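Local coordinates for decapping nuclease RAI1 (Scheffersomyces stipitis, PDB 5ULJ), which hydrolyses NAD caps from the 5' ends of RNAs with the aid of a divalent metal cation, releasing the whole NAD moiety, at residues K290-F295 with R303-Y308; A359-F364 with R374-N379; I29-R34 with Y42-V47. All coordinates share one frame; numbering follows the deposited sequence.

Contact 1: K290-F295 with R303-Y308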
loop_
_atom_site.group_PDB
_atom_site.type_symbol
_atom_site.label_atom_id
_atom_site.label_comp_id
_atom_site.label_asym_id
_atom_site.label_seq_id
_atom_site.Cartn_x
_atom_site.Cartn_y
_atom_site.Cartn_z
ATOM N N LYS A 290 3.988 13.789 1.912
ATOM C CA LYS A 290 5.034 13.802 2.932
ATOM C C LYS A 290 5.431 12.405 3.398
ATOM O O LYS A 290 4.577 11.550 3.635
ATOM C CB LYS A 290 4.592 14.626 4.144
ATOM C CG LYS A 290 4.525 16.124 3.907
ATOM C CD LYS A 290 4.266 16.861 5.212
ATOM C CE LYS A 290 4.227 18.365 5.006
ATOM N NZ LYS A 290 3.063 18.775 4.176
ATOM N N VAL A 291 6.736 12.184 3.524
ATOM C CA VAL A 291 7.266 10.961 4.116
ATOM C C VAL A 291 8.328 11.291 5.154
ATOM O O VAL A 291 9.172 12.154 4.929
ATOM C CB VAL A 291 7.905 10.022 3.074
ATOM C CG1 VAL A 291 7.987 8.610 3.634
ATOM C CG2 VAL A 291 7.129 10.040 1.772
ATOM N N VAL A 292 8.289 10.595 6.284
ATOM C CA VAL A 292 9.323 10.743 7.298
ATOM C C VAL A 292 10.061 9.424 7.507
ATOM O O VAL A 292 9.448 8.389 7.771
ATOM C CB VAL A 292 8.739 11.236 8.640
ATOM C CG1 VAL A 292 9.614 10.803 9.806
ATOM C CG2 VAL A 292 8.591 12.748 8.621
ATOM N N TYR A 293 11.381 9.473 7.363
ATOM C CA TYR A 293 12.228 8.315 7.604
ATOM C C TYR A 293 12.958 8.447 8.933
ATOM O O TYR A 293 13.596 9.464 9.202
ATOM C CB TYR A 293 13.243 8.139 6.472
ATOM C CG TYR A 293 12.853 7.115 5.430
ATOM C CD1 TYR A 293 13.164 5.772 5.598
ATOM C CD2 TYR A 293 12.185 7.493 4.273
ATOM C CE1 TYR A 293 12.818 4.832 4.644
ATOM C CE2 TYR A 293 11.831 6.561 3.315
ATOM C CZ TYR A 293 12.149 5.233 3.507
ATOM O OH TYR A 293 11.798 4.302 2.555
ATOM N N GLY A 294 12.852 7.416 9.763
ATOM C CA GLY A 294 13.640 7.334 10.977
ATOM C C GLY A 294 14.852 6.458 10.728
ATOM O O GLY A 294 14.723 5.340 10.231
ATOM N N PHE A 295 16.033 6.967 11.061
ATOM C CA PHE A 295 17.269 6.228 10.832
ATOM C C PHE A 295 17.816 5.650 12.134
ATOM O O PHE A 295 18.068 6.378 13.094
ATOM C CB PHE A 295 18.315 7.127 10.166
ATOM C CG PHE A 295 17.916 7.608 8.798
ATOM C CD1 PHE A 295 17.153 8.755 8.645
ATOM C CD2 PHE A 295 18.302 6.912 7.664
ATOM C CE1 PHE A 295 16.785 9.200 7.389
ATOM C CE2 PHE A 295 17.937 7.351 6.403
ATOM C CZ PHE A 295 17.176 8.497 6.266
ATOM N N ARG A 303 18.708 7.461 15.557
ATOM C CA ARG A 303 19.815 8.408 15.475
ATOM C C ARG A 303 19.468 9.684 14.717
ATOM O O ARG A 303 20.012 10.750 15.005
ATOM C CB ARG A 303 21.024 7.744 14.812
ATOM C CG ARG A 303 21.693 6.678 15.656
ATOM C CD ARG A 303 22.373 7.293 16.867
ATOM N NE ARG A 303 22.982 6.279 17.721
ATOM C CZ ARG A 303 23.556 6.537 18.892
ATOM N NH1 ARG A 303 23.599 7.780 19.352
ATOM N NH2 ARG A 303 24.085 5.552 19.604
ATOM N N ASP A 304 18.569 9.575 13.747
ATOM C CA ASP A 304 18.279 10.697 12.865
ATOM C C ASP A 304 16.883 10.596 12.259
ATOM O O ASP A 304 16.314 9.509 12.165
ATOM C CB ASP A 304 19.334 10.770 11.756
ATOM C CG ASP A 304 19.299 12.082 10.999
ATOM O OD1 ASP A 304 18.890 13.103 11.591
ATOM O OD2 ASP A 304 19.685 12.091 9.812
ATOM N N VAL A 305 16.335 11.737 11.856
ATOM C CA VAL A 305 15.042 11.776 11.187
ATOM C C VAL A 305 15.128 12.700 9.974
ATOM O O VAL A 305 15.874 13.680 9.978
ATOM C CB VAL A 305 13.920 12.248 12.140
ATOM C CG1 VAL A 305 14.045 13.736 12.426
ATOM C CG2 VAL A 305 12.554 11.931 11.560
ATOM N N GLU A 306 14.380 12.376 8.925
ATOM C CA GLU A 306 14.381 13.194 7.720
ATOM C C GLU A 306 13.003 13.245 7.073
ATOM O O GLU A 306 12.397 12.211 6.791
ATOM C CB GLU A 306 15.412 12.672 6.719
ATOM C CG GLU A 306 15.427 13.417 5.390
ATOM C CD GLU A 306 16.129 14.762 5.460
ATOM O OE1 GLU A 306 16.584 15.150 6.557
ATOM O OE2 GLU A 306 16.226 15.432 4.411
ATOM N N LEU A 307 12.513 14.459 6.846
ATOM C CA LEU A 307 11.237 14.659 6.172
ATOM C C LEU A 307 11.449 14.843 4.675
ATOM O O LEU A 307 12.261 15.666 4.252
ATOM C CB LEU A 307 10.501 15.868 6.755
ATOM C CG LEU A 307 9.254 16.350 6.008
ATOM C CD1 LEU A 307 8.143 15.316 6.065
ATOM C CD2 LEU A 307 8.776 17.683 6.565
ATOM N N TYR A 308 10.724 14.067 3.878
ATOM C CA TYR A 308 10.790 14.186 2.427
ATOM C C TYR A 308 9.472 14.679 1.848
ATOM O O TYR A 308 8.400 14.237 2.262
ATOM C CB TYR A 308 11.144 12.845 1.777
ATOM C CG TYR A 308 12.509 12.300 2.120
ATOM C CD1 TYR A 308 12.682 11.433 3.191
ATOM C CD2 TYR A 308 13.623 12.637 1.363
ATOM C CE1 TYR A 308 13.927 10.923 3.502
ATOM C CE2 TYR A 308 14.874 12.134 1.668
ATOM C CZ TYR A 308 15.020 11.277 2.738
ATOM O OH TYR A 308 16.262 10.774 3.048
#
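Phe-295 and Tyr-308 meet on one face of an antiparallel beta hairpin whose segments 290-295 and 303-308 run at 163° between their N-to-C directions. The side chain of Phe-295 can be followed outward along the partner strand. Its CB lies against CB of Asp-304, CD1 reaches the carbonyl oxygen of Asp-304, which sits in the plane of the ring at its edge, CE1 touches CB of Glu-306 at 3.8 Å, and CZ ends 4.0 Å from OH of Tyr-308. With CG beside its own backbone N (chi1 -63°), the ring runs alongside Glu-306 and crosses Tyr-308 at about a right angle. The Tyr-308 ring carries CG of Glu-306 over one face, offset toward the rim, and its CE1 comes within 3.9 Å of CD2 of Tyr-293. Phe-272 of helix 266-286 meets both Phe-295 and Tyr-293 edge-to-face, so this face of the hairpin packs on the helix, while OH of Tyr-293 bonds to Thr-279 OG1. On the other face CG1 of Val-292 touches CG2 of Val-305 at 3.6 Å, and CG2 of Val-292 meets CD1 of Leu-307. Strand 290-296 also pairs in parallel with 254-261, which supplies the metal-binding residues Glu-256 and Leu-257. A classic beta bulge puts Arg-303 and Asp-304 opposite Phe-295: the carbonyl oxygen of Phe-295 accepts from Arg-303 N at 2.8 Å and only weakly from Asp-304 N at 3.3 Å.

Contact 2: A359-F364 with R374-N379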
loop_
_atom_site.group_PDB
_atom_site.type_symbol
_atom_site.label_atom_id
_atom_site.label_comp_id
_atom_site.label_asym_id
_atom_site.label_seq_id
_atom_site.Cartn_x
_atom_site.Cartn_y
_atom_site.Cartn_z
ATOM N N ALA A 359 -12.253 -15.326 -15.455
ATOM C CA ALA A 359 -11.330 -14.671 -14.539
ATOM C C ALA A 359 -9.929 -14.725 -15.133
ATOM O O ALA A 359 -9.567 -15.699 -15.791
ATOM C CB ALA A 359 -11.363 -15.331 -13.170
ATOM N N TYR A 360 -9.144 -13.678 -14.906
ATOM C CA TYR A 360 -7.811 -13.595 -15.489
ATOM C C TYR A 360 -6.731 -13.469 -14.424
ATOM O O TYR A 360 -7.008 -13.106 -13.280
ATOM C CB TYR A 360 -7.723 -12.411 -16.454
ATOM C CG TYR A 360 -8.624 -12.531 -17.661
ATOM C CD1 TYR A 360 -9.945 -12.105 -17.609
ATOM C CD2 TYR A 360 -8.154 -13.066 -18.852
ATOM C CE1 TYR A 360 -10.774 -12.212 -18.711
ATOM C CE2 TYR A 360 -8.975 -13.177 -19.959
ATOM C CZ TYR A 360 -10.283 -12.748 -19.882
ATOM O OH TYR A 360 -11.104 -12.856 -20.981
ATOM N N ARG A 361 -5.496 -13.772 -14.808
ATOM C CA ARG A 361 -4.360 -13.578 -13.920
ATOM C C ARG A 361 -3.198 -12.913 -14.643
ATOM O O ARG A 361 -2.734 -13.396 -15.678
ATOM C CB ARG A 361 -3.901 -14.903 -13.316
ATOM C CG ARG A 361 -2.704 -14.759 -12.387
ATOM C CD ARG A 361 -2.544 -15.978 -11.500
ATOM N NE ARG A 361 -3.694 -16.160 -10.620
ATOM C CZ ARG A 361 -3.974 -17.290 -9.982
ATOM N NH1 ARG A 361 -3.187 -18.347 -10.126
ATOM N NH2 ARG A 361 -5.044 -17.366 -9.202
ATOM N N VAL A 362 -2.742 -11.797 -14.090
ATOM C CA VAL A 362 -1.560 -11.114 -14.589
ATOM C C VAL A 362 -0.356 -11.581 -13.784
ATOM O O VAL A 362 -0.369 -11.529 -12.554
ATOM C CB VAL A 362 -1.699 -9.589 -14.490
ATOM C CG1 VAL A 362 -0.543 -8.911 -15.197
ATOM C CG2 VAL A 362 -3.023 -9.143 -15.082
ATOM N N SER A 363 0.681 -12.042 -14.471
ATOM C CA SER A 363 1.816 -12.639 -13.786
ATOM C C SER A 363 3.163 -12.187 -14.337
ATOM O O SER A 363 3.403 -12.237 -15.544
ATOM C CB SER A 363 1.723 -14.164 -13.852
ATOM O OG SER A 363 2.826 -14.768 -13.201
ATOM N N PHE A 364 4.038 -11.745 -13.441
ATOM C CA PHE A 364 5.429 -11.503 -13.796
ATOM C C PHE A 364 6.303 -12.608 -13.223
ATOM O O PHE A 364 6.313 -12.844 -12.015
ATOM C CB PHE A 364 5.909 -10.141 -13.295
ATOM C CG PHE A 364 7.385 -9.922 -13.482
ATOM C CD1 PHE A 364 7.917 -9.751 -14.750
ATOM C CD2 PHE A 364 8.241 -9.904 -12.394
ATOM C CE1 PHE A 364 9.276 -9.557 -14.928
ATOM C CE2 PHE A 364 9.600 -9.710 -12.566
ATOM C CZ PHE A 364 10.117 -9.537 -13.834
ATOM N N ARG A 374 -3.292 -14.137 -18.719
ATOM C CA ARG A 374 -3.919 -15.378 -19.148
ATOM C C ARG A 374 -5.264 -15.604 -18.474
ATOM O O ARG A 374 -5.494 -15.161 -17.348
ATOM C CB ARG A 374 -2.992 -16.567 -18.879
ATOM C CG ARG A 374 -2.906 -16.992 -17.421
ATOM C CD ARG A 374 -1.855 -18.074 -17.228
ATOM N NE ARG A 374 -1.972 -18.730 -15.929
ATOM C CZ ARG A 374 -1.377 -18.308 -14.818
ATOM N NH1 ARG A 374 -0.619 -17.221 -14.840
ATOM N NH2 ARG A 374 -1.543 -18.975 -13.684
ATOM N N GLU A 375 -6.155 -16.286 -19.185
ATOM C CA GLU A 375 -7.423 -16.710 -18.616
ATOM C C GLU A 375 -7.187 -17.900 -17.697
ATOM O O GLU A 375 -6.531 -18.867 -18.083
ATOM C CB GLU A 375 -8.421 -17.071 -19.718
ATOM C CG GLU A 375 -9.753 -17.595 -19.206
ATOM C CD GLU A 375 -10.688 -18.011 -20.326
ATOM O OE1 GLU A 375 -10.396 -17.691 -21.498
ATOM O OE2 GLU A 375 -11.713 -18.661 -20.034
ATOM N N LEU A 376 -7.704 -17.821 -16.476
ATOM C CA LEU A 376 -7.579 -18.921 -15.527
ATOM C C LEU A 376 -8.500 -20.065 -15.939
ATOM O O LEU A 376 -9.671 -19.847 -16.248
ATOM C CB LEU A 376 -7.896 -18.446 -14.109
ATOM C CG LEU A 376 -6.891 -17.444 -13.533
ATOM C CD1 LEU A 376 -7.468 -16.715 -12.330
ATOM C CD2 LEU A 376 -5.595 -18.148 -13.163
ATOM N N MET A 377 -7.965 -21.283 -15.944
ATOM C CA MET A 377 -8.684 -22.426 -16.502
ATOM C C MET A 377 -8.953 -23.536 -15.485
ATOM O O MET A 377 -9.303 -24.655 -15.862
ATOM C CB MET A 377 -7.905 -23.003 -17.686
ATOM C CG MET A 377 -7.618 -22.004 -18.797
ATOM S SD MET A 377 -9.107 -21.434 -19.642
ATOM C CE MET A 377 -8.395 -20.651 -21.089
ATOM N N GLY A 378 -8.793 -23.231 -14.202
ATOM C CA GLY A 378 -9.024 -24.217 -13.160
ATOM C C GLY A 378 -10.272 -23.913 -12.357
ATOM O O GLY A 378 -10.469 -24.457 -11.270
ATOM N N ASN A 379 -11.113 -23.044 -12.912
ATOM C CA ASN A 379 -12.309 -22.545 -12.240
ATOM C C ASN A 379 -11.992 -21.840 -10.927
ATOM O O ASN A 379 -12.734 -21.960 -9.951
ATOM C CB ASN A 379 -13.313 -23.672 -11.998
ATOM C CG ASN A 379 -14.586 -23.495 -12.799
ATOM O OD1 ASN A 379 -15.360 -22.570 -12.557
ATOM N ND2 ASN A 379 -14.805 -24.379 -13.765
HETATM O O HOH W 1 -11.739 -18.189 -16.036
HETATM O O HOH W 2 -0.556 -18.595 -11.458
#
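The guanidinium of Arg-361 has CD2 of Leu-376 centred over one face, 3.6 Å above the plane, and a water in plane at its edge. That of Arg-374 is turned 84° to it; CB of Arg-361 lies over one face, offset toward the rim, and CB of Ser-363 is in plane at its edge, 4.0 Å from NH1. The two arginines run side by side in the same direction, bringing NH2 of Arg-374 to 4.0 Å from NH1 of Arg-361. The same water accepts from NH1 of Arg-361 at 3.0 Å; its link to NH2 of Arg-374 is suspiciously short and doubtful in detail. A salt bridge from NH2 of Arg-361 to Asp-148 probably offsets part of the repulsion between the like charges, and NE of Arg-361 donates to OD1 of Asn-135. Arg-374 reaches this position with CG between its backbone N and carbonyl carbon (chi1 75°) and the chain extended from there to NE. The pairing belongs to the antiparallel beta hairpin of strands 359-365 and 370-375, in which Arg-361 N donates to Arg-374 O at 2.9 Å, and Arg-374 N returns a bond to Arg-361 O. On the opposite face CE2 of Tyr-360 touches CB of Glu-375 at 3.9 Å, ring and carboxylate planes 53° apart. Beyond Glu-375, Leu-376 N still donates to Ala-359 O at 2.9 Å, while a second water accepts from Ala-359 N and lies 2.7 Å from Leu-376 O.

Contact 3: I29-R34 with Y42-V47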
loop_
_atom_site.group_PDB
_atom_site.type_symbol
_atom_site.label_atom_id
_atom_site.label_comp_id
_atom_site.label_asym_id
_atom_site.label_seq_id
_atom_site.Cartn_x
_atom_site.Cartn_y
_atom_site.Cartn_z
ATOM N N ILE A 29 -12.403 9.859 -1.456
ATOM C CA ILE A 29 -13.859 9.939 -1.485
ATOM C C ILE A 29 -14.476 9.292 -0.246
ATOM O O ILE A 29 -15.557 9.689 0.191
ATOM C CB ILE A 29 -14.440 9.290 -2.758
ATOM C CG1 ILE A 29 -13.921 7.863 -2.930
ATOM C CG2 ILE A 29 -14.094 10.121 -3.982
ATOM C CD1 ILE A 29 -14.636 7.097 -4.020
ATOM N N PHE A 30 -13.792 8.300 0.318
ATOM C CA PHE A 30 -14.191 7.741 1.607
ATOM C C PHE A 30 -13.047 6.983 2.270
ATOM O O PHE A 30 -12.003 6.743 1.660
ATOM C CB PHE A 30 -15.418 6.826 1.464
ATOM C CG PHE A 30 -15.184 5.594 0.630
ATOM C CD1 PHE A 30 -15.358 5.626 -0.742
ATOM C CD2 PHE A 30 -14.824 4.395 1.225
ATOM C CE1 PHE A 30 -15.158 4.491 -1.510
ATOM C CE2 PHE A 30 -14.622 3.257 0.464
ATOM C CZ PHE A 30 -14.792 3.306 -0.904
ATOM N N ALA A 31 -13.251 6.615 3.530
ATOM C CA ALA A 31 -12.238 5.906 4.296
ATOM C C ALA A 31 -12.873 4.887 5.231
ATOM O O ALA A 31 -14.036 5.016 5.614
ATOM C CB ALA A 31 -11.385 6.890 5.086
ATOM N N PHE A 32 -12.104 3.863 5.581
ATOM C CA PHE A 32 -12.513 2.911 6.604
ATOM C C PHE A 32 -11.275 2.470 7.369
ATOM O O PHE A 32 -10.152 2.747 6.949
ATOM C CB PHE A 32 -13.251 1.711 5.996
ATOM C CG PHE A 32 -12.391 0.824 5.138
ATOM C CD1 PHE A 32 -12.146 1.140 3.811
ATOM C CD2 PHE A 32 -11.848 -0.343 5.653
ATOM C CE1 PHE A 32 -11.365 0.317 3.019
ATOM C CE2 PHE A 32 -11.065 -1.169 4.867
ATOM C CZ PHE A 32 -10.823 -0.837 3.548
ATOM N N ALA A 33 -11.470 1.797 8.496
ATOM C CA ALA A 33 -10.334 1.444 9.333
ATOM C C ALA A 33 -10.530 0.156 10.115
ATOM O O ALA A 33 -11.652 -0.229 10.442
ATOM C CB ALA A 33 -10.023 2.584 10.294
ATOM N N ARG A 34 -9.417 -0.510 10.393
ATOM C CA ARG A 34 -9.373 -1.602 11.349
ATOM C C ARG A 34 -8.697 -1.071 12.604
ATOM O O ARG A 34 -7.555 -0.617 12.546
ATOM C CB ARG A 34 -8.612 -2.801 10.782
ATOM C CG ARG A 34 -8.620 -4.032 11.675
ATOM C CD ARG A 34 -7.859 -5.179 11.025
ATOM N NE ARG A 34 -6.421 -4.929 10.980
ATOM C CZ ARG A 34 -5.580 -5.540 10.153
ATOM N NH1 ARG A 34 -6.033 -6.438 9.290
ATOM N NH2 ARG A 34 -4.287 -5.250 10.183
ATOM N N TYR A 42 -16.575 1.969 9.686
ATOM C CA TYR A 42 -17.001 2.432 8.367
ATOM C C TYR A 42 -17.631 3.825 8.371
ATOM O O TYR A 42 -17.714 4.469 7.325
ATOM C CB TYR A 42 -17.982 1.429 7.754
ATOM C CG TYR A 42 -17.376 0.070 7.492
ATOM C CD1 TYR A 42 -16.577 -0.153 6.378
ATOM C CD2 TYR A 42 -17.601 -0.990 8.359
ATOM C CE1 TYR A 42 -16.019 -1.395 6.137
ATOM C CE2 TYR A 42 -17.049 -2.234 8.127
ATOM C CZ TYR A 42 -16.259 -2.431 7.014
ATOM O OH TYR A 42 -15.710 -3.669 6.782
ATOM N N ASP A 43 -18.077 4.289 9.535
ATOM C CA ASP A 43 -18.681 5.618 9.630
ATOM C C ASP A 43 -17.632 6.698 9.394
ATOM O O ASP A 43 -16.587 6.708 10.042
ATOM C CB ASP A 43 -19.350 5.819 10.990
ATOM C CG ASP A 43 -20.084 7.144 11.085
ATOM O OD1 ASP A 43 -19.459 8.147 11.490
ATOM O OD2 ASP A 43 -21.287 7.183 10.749
ATOM N N GLN A 44 -17.922 7.611 8.471
ATOM C CA GLN A 44 -16.942 8.598 8.025
ATOM C C GLN A 44 -16.527 9.594 9.106
ATOM O O GLN A 44 -15.352 9.944 9.208
ATOM C CB GLN A 44 -17.480 9.356 6.808
ATOM C CG GLN A 44 -17.663 8.484 5.580
ATOM C CD GLN A 44 -16.403 7.721 5.223
ATOM O OE1 GLN A 44 -15.408 8.309 4.798
ATOM N NE2 GLN A 44 -16.435 6.406 5.404
ATOM N N LYS A 45 -17.481 10.060 9.905
ATOM C CA LYS A 45 -17.149 11.017 10.957
ATOM C C LYS A 45 -16.405 10.322 12.094
ATOM O O LYS A 45 -15.443 10.864 12.637
ATOM C CB LYS A 45 -18.405 11.715 11.483
ATOM C CG LYS A 45 -18.192 12.435 12.808
ATOM C CD LYS A 45 -19.402 13.254 13.225
ATOM C CE LYS A 45 -19.040 14.731 13.313
ATOM N NZ LYS A 45 -18.023 14.999 14.372
ATOM N N ILE A 46 -16.846 9.115 12.436
ATOM C CA ILE A 46 -16.224 8.347 13.510
ATOM C C ILE A 46 -14.776 7.973 13.185
ATOM O O ILE A 46 -13.884 8.141 14.020
ATOM C CB ILE A 46 -17.022 7.061 13.817
ATOM C CG1 ILE A 46 -18.378 7.408 14.438
ATOM C CG2 ILE A 46 -16.244 6.154 14.756
ATOM C CD1 ILE A 46 -19.199 6.196 14.827
ATOM N N VAL A 47 -14.544 7.472 11.975
ATOM C CA VAL A 47 -13.216 7.002 11.592
ATOM C C VAL A 47 -12.197 8.145 11.589
ATOM O O VAL A 47 -11.026 7.940 11.906
ATOM C CB VAL A 47 -13.233 6.306 10.203
ATOM C CG1 VAL A 47 -13.604 7.281 9.098
ATOM C CG2 VAL A 47 -11.889 5.659 9.911
HETATM O O HOH W 3 -16.302 3.231 5.132
#
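Phe-30, which shares Val-220 with Ile-29 as the second residue of a classic beta bulge, is the first residue of 29-34 to meet the segment 42-47: its CB lies 3.6 Å from OE1 of Gln-44, whereas its ring leads away to pack with Tyr-97 of helix 88-101. At Ala-31 the side-chain amide of Gln-44 grips both polar atoms of a single residue. OE1 accepts from Ala-31 N at 3.0 Å, using a lone pair in its carbonyl plane, and NE2 donates to Ala-31 O at 2.8 Å, the oxygen lying 17° out of the amide plane. The Gln-44 chain bends at chi2 (-53°), which turns the amide back from the helix toward the strand backbone. The two bonds should together fix the rotation of the amide, and NE2 also makes a weak bond to Tyr-42 O. A water donates to both Ala-31 O and Tyr-42 O and lies in plane at the edge of the Tyr-42 ring. Phe-32 follows, its CB 3.8 Å from CD1 of Tyr-42. The Phe-32 side chain comes within about 5 Å (nearest atoms) of that of Tyr-114, which binds substrate. Next, the methyl of Ala-33 touches CG2 of Val-47 at 3.6 Å, while the backbone of Ala-33 pairs with Val-41 in the short strand 40-41. Asp-43 is the N-cap of helix 44-50, its OD1 taking the N-H of Ile-46 with the anti lone pair. The result is an N-capped helix joined to a beta-strand by the paired amide bonds of Gln-44 to Ala-31 and the packing of Val-47 on Ala-33.

From the N terminus, contact 3 comes first, closing the turn that leads from strand 27-34 through the short strand 40-41 into helix 44-50. Contact 1 follows much later, where the hairpin 290-296/302-309 doubles back after helix 266-286, and contact 2 closes the hairpin 359-365/370-375 shortly before helix 380-388. The three are in series, neither nested nor crossing, and none touches another: the centres of contacts 1 and 2 are about 40 Å apart, on opposite sides of the chain's centre. All belong to the PD-(D/E)XK nuclease-like family region. Contacts 1 and 3 connect through strands 254-261, 228-239 and 216-225; contact 2 joins the same network through 132-139, 142-147 and 111-114, which reaches 228-239.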